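Side-chain contacts in interferon gamma receptor 1 (Gallus gallus, PDB 4EQ3), which probably binds the cytokine interferon gamma at the cell surface as the ligand-binding chain of its receptor, represented here by the paired extracellular domains: residues P139-R142 with E143-E147; F132-V135 with E136-P139. One frame throughout, in Å; residues are numbered along the deposited sequence.

Contact 1 (P139-R142 with E143-E147)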
# COMPACT_ATOMS: atom_id res chain seq x y z
N PRO A 139 9.52 12.38 -3.68
CA PRO A 139 9.15 13.18 -4.85
C PRO A 139 8.75 12.31 -6.05
O PRO A 139 7.95 12.75 -6.87
CB PRO A 139 10.42 13.98 -5.14
CG PRO A 139 11.10 14.10 -3.80
CD PRO A 139 10.83 12.77 -3.13
N TRP A 140 9.29 11.10 -6.14
CA TRP A 140 8.93 10.24 -7.26
C TRP A 140 7.46 9.84 -7.23
O TRP A 140 6.93 9.33 -8.20
CB TRP A 140 9.82 8.99 -7.30
CG TRP A 140 9.43 7.91 -6.33
CD1 TRP A 140 9.88 7.76 -5.05
CD2 TRP A 140 8.56 6.81 -6.59
NE1 TRP A 140 9.32 6.63 -4.49
CE2 TRP A 140 8.51 6.03 -5.41
CE3 TRP A 140 7.82 6.40 -7.70
CZ2 TRP A 140 7.74 4.87 -5.32
CZ3 TRP A 140 7.05 5.25 -7.60
CH2 TRP A 140 7.02 4.50 -6.42
N MSE A 141 6.81 10.09 -6.09
CA MSE A 141 5.42 9.72 -5.91
C MSE A 141 4.45 10.72 -6.53
O MSE A 141 3.28 10.40 -6.74
CB MSE A 141 5.11 9.55 -4.42
CG MSE A 141 5.65 8.26 -3.81
SE MSE A 141 4.77 6.63 -4.48
CE MSE A 141 2.90 7.07 -4.09
N ARG A 142 4.92 11.93 -6.82
CA ARG A 142 4.05 12.95 -7.40
C ARG A 142 3.34 12.42 -8.64
O ARG A 142 2.13 12.59 -8.81
CB ARG A 142 4.85 14.20 -7.74
CG ARG A 142 4.01 15.41 -8.10
CD ARG A 142 4.86 16.69 -8.07
NE ARG A 142 5.43 16.90 -6.74
CZ ARG A 142 6.52 17.62 -6.48
NH1 ARG A 142 7.18 18.21 -7.48
NH2 ARG A 142 6.96 17.75 -5.23
N GLU A 143 4.11 11.76 -9.50
CA GLU A 143 3.59 11.21 -10.74
C GLU A 143 2.49 10.20 -10.47
O GLU A 143 1.48 10.14 -11.18
CB GLU A 143 4.75 10.56 -11.50
CG GLU A 143 4.33 9.73 -12.67
CD GLU A 143 5.51 9.34 -13.55
OE1 GLU A 143 6.64 9.17 -13.02
OE2 GLU A 143 5.30 9.20 -14.76
N ILE A 144 2.68 9.41 -9.42
CA ILE A 144 1.73 8.37 -9.05
C ILE A 144 0.46 8.97 -8.45
O ILE A 144 -0.65 8.57 -8.82
CB ILE A 144 2.37 7.37 -8.05
CG1 ILE A 144 3.70 6.83 -8.60
CG2 ILE A 144 1.39 6.26 -7.66
CD1 ILE A 144 3.67 6.45 -10.08
N TYR A 145 0.62 9.93 -7.54
CA TYR A 145 -0.52 10.60 -6.90
C TYR A 145 -1.36 11.36 -7.92
O TYR A 145 -2.58 11.46 -7.77
CB TYR A 145 -0.06 11.56 -5.80
CG TYR A 145 0.48 10.88 -4.57
CD1 TYR A 145 -0.07 9.69 -4.11
CD2 TYR A 145 1.54 11.43 -3.86
CE1 TYR A 145 0.42 9.06 -2.98
CE2 TYR A 145 2.04 10.81 -2.72
CZ TYR A 145 1.48 9.63 -2.29
OH TYR A 145 1.98 9.00 -1.17
N SER A 146 -0.72 11.88 -8.95
CA SER A 146 -1.47 12.56 -10.00
C SER A 146 -2.49 11.62 -10.65
O SER A 146 -3.38 12.06 -11.39
CB SER A 146 -0.52 13.15 -11.06
OG SER A 146 -0.10 12.16 -11.97
N GLU A 147 -2.37 10.32 -10.37
CA GLU A 147 -3.28 9.32 -10.94
C GLU A 147 -4.16 8.64 -9.87
O GLU A 147 -4.79 7.61 -10.12
CB GLU A 147 -2.50 8.25 -11.70
CG GLU A 147 -1.67 8.78 -12.88
CD GLU A 147 -2.52 9.21 -14.06
OE1 GLU A 147 -3.72 8.86 -14.10
OE2 GLU A 147 -1.99 9.90 -14.96
O HOH W 1 8.03 9.15 -10.74
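The turn leading into the short helix 142-145, in the loop that follows strand 122-128 of the C-terminal fibronectin type III domain, sets selenomethionine Met141 against Tyr145 one turn on. CE of Met141 lies over one face of the tyrosine ring, 3.4 Å from Tyr145 CE1. The selenium, SE, stands farther off above the same ring, 5.3 Å from its centroid. This is a Met-aromatic contact, made here with the selenium that replaces the natural sulfur. Bends at chi2 (-68°) and chi3 (-55°) fold the Met141 chain so that its methyl reaches the ring.

SE also lies over a face of the Trp140 ring, offset toward the rim. Trp140 CZ3 meets Ile144 CG1 at 3.8 Å. The helical turn beneath these side chains is closed by two i to i+4 bonds. Tyr145 N donates to Met141 O at 2.8 Å, nearly straight, and Ser146 N donates to Arg142 O at 2.9 Å.

The hydroxyl of Ser146 turns back to the backbone. OG donates to Glu143 O at 2.7 Å, from above the carbonyl plane. On the exposed side, one water donates to both Trp140 O and Glu143 OE1. Tyr145 OH hydrogen-bonds to Pro133 O.

Contact 2 (F132-V135 with E136-P139)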
# COMPACT_ATOMS: atom_id res chain seq x y z
N PHE A 132 -0.35 6.94 3.21
CA PHE A 132 0.43 7.26 2.01
C PHE A 132 1.56 8.21 2.36
O PHE A 132 1.37 9.16 3.12
CB PHE A 132 -0.45 7.85 0.90
CG PHE A 132 -1.37 6.85 0.24
CD1 PHE A 132 -1.29 5.51 0.56
CD2 PHE A 132 -2.31 7.26 -0.69
CE1 PHE A 132 -2.13 4.59 -0.03
CE2 PHE A 132 -3.16 6.36 -1.28
CZ PHE A 132 -3.08 5.02 -0.96
N PRO A 133 2.75 7.96 1.81
CA PRO A 133 3.88 8.82 2.16
C PRO A 133 3.76 10.22 1.56
O PRO A 133 3.15 10.39 0.50
CB PRO A 133 5.09 8.07 1.59
CG PRO A 133 4.51 7.22 0.47
CD PRO A 133 3.13 6.85 0.92
N SER A 134 4.32 11.20 2.25
CA SER A 134 4.31 12.59 1.80
C SER A 134 5.08 12.73 0.49
O SER A 134 6.16 12.17 0.35
CB SER A 134 4.94 13.49 2.88
OG SER A 134 5.31 14.75 2.35
N VAL A 135 4.52 13.47 -0.45
CA VAL A 135 5.20 13.69 -1.72
C VAL A 135 6.53 14.41 -1.52
O VAL A 135 7.48 14.20 -2.27
CB VAL A 135 4.31 14.49 -2.70
CG1 VAL A 135 4.68 15.98 -2.68
CG2 VAL A 135 4.43 13.92 -4.10
N GLU A 136 6.59 15.24 -0.48
CA GLU A 136 7.79 15.99 -0.14
C GLU A 136 8.93 15.07 0.27
O GLU A 136 10.10 15.39 0.08
CB GLU A 136 7.51 17.00 0.99
CG GLU A 136 6.98 18.34 0.51
CD GLU A 136 5.47 18.46 0.63
OE1 GLU A 136 4.91 17.89 1.59
OE2 GLU A 136 4.86 19.13 -0.22
N VAL A 137 8.58 13.92 0.84
CA VAL A 137 9.60 12.96 1.26
C VAL A 137 9.92 11.95 0.15
O VAL A 137 11.02 11.40 0.09
CB VAL A 137 9.17 12.21 2.54
CG1 VAL A 137 10.21 11.16 2.92
CG2 VAL A 137 8.98 13.21 3.68
N ARG A 138 8.95 11.70 -0.72
CA ARG A 138 9.17 10.80 -1.86
C ARG A 138 8.70 11.46 -3.15
O ARG A 138 7.63 11.15 -3.66
CB ARG A 138 8.46 9.47 -1.64
CG ARG A 138 9.17 8.57 -0.65
CD ARG A 138 8.43 7.27 -0.49
NE ARG A 138 8.88 6.56 0.70
CZ ARG A 138 8.18 5.61 1.31
NH1 ARG A 138 6.99 5.24 0.84
NH2 ARG A 138 8.67 5.02 2.39
N PRO A 139 9.52 12.38 -3.68
CA PRO A 139 9.15 13.18 -4.85
C PRO A 139 8.75 12.31 -6.05
O PRO A 139 7.95 12.75 -6.87
CB PRO A 139 10.42 13.98 -5.14
CG PRO A 139 11.10 14.10 -3.80
CD PRO A 139 10.83 12.77 -3.13
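Ser134 O receives two backbone bonds as the chain turns without regular helix or strand, from Val137 N at 3.0 Å and from Arg138 N at 3.0 Å. The two donors approach differently. Arg138 N lies in the carbonyl plane, whereas Val137 N sits well above it, 64° out. The i to i+3 and i to i+4 bonds thus share one acceptor.

The side chain of Ser134 adds to the turn. Its OG is anti to its own backbone N (chi1 163°), which sets it beside the start of the next segment. There Glu136 N makes a weak bond to OG, at 3.1 Å. The Glu136 chain bends at chi2, and OE1 comes to 3.3 Å from Ser134 OG. Val137 CG2 lies alongside Ser134 CB.

Five residues apart, Pro133 and Arg138 meet at an oblique angle. Arg138 is extended from CG to NE (chi2 -179°), and this carries its guanidinium to the proline ring. NH1 is 3.2 Å from Pro133 CG and 3.5 Å from Pro133 CB. At the end of the turn, Pro139 CA makes a CA-H...O contact with Val135 O at 3.2 Å.

Arg138 NE forms a salt bridge with Glu71, and NH1 gives a weak hydrogen bond to Phe24 O. The proline carbons border a guanidinium whose charge is met by Glu71 of the N-terminal domain. With NE and NH1 both bonded outside the turn and proline carbons at NH1, the guanidinium probably has little freedom to rotate.

Overall arrangement
After strand 122-128 the chain enters a long loop. Contact 2 comes first and closes the turn at 132-139. Contact 1 follows at once, in the turn that runs into helix 142-145, just before strand 148-156. They share Pro139, so they run in series and neither nests within the other. The helix still folds back on the earlier turn. Tyr145 joins the two contacts, and Val135 CG2 packs against Arg142 N and Tyr145 CD2. Both contacts lie between the two domains' sheets. Each also reaches the N-terminal domain, contact 1 through Trp140, which touches Asn74, so the loop ties the two domains together.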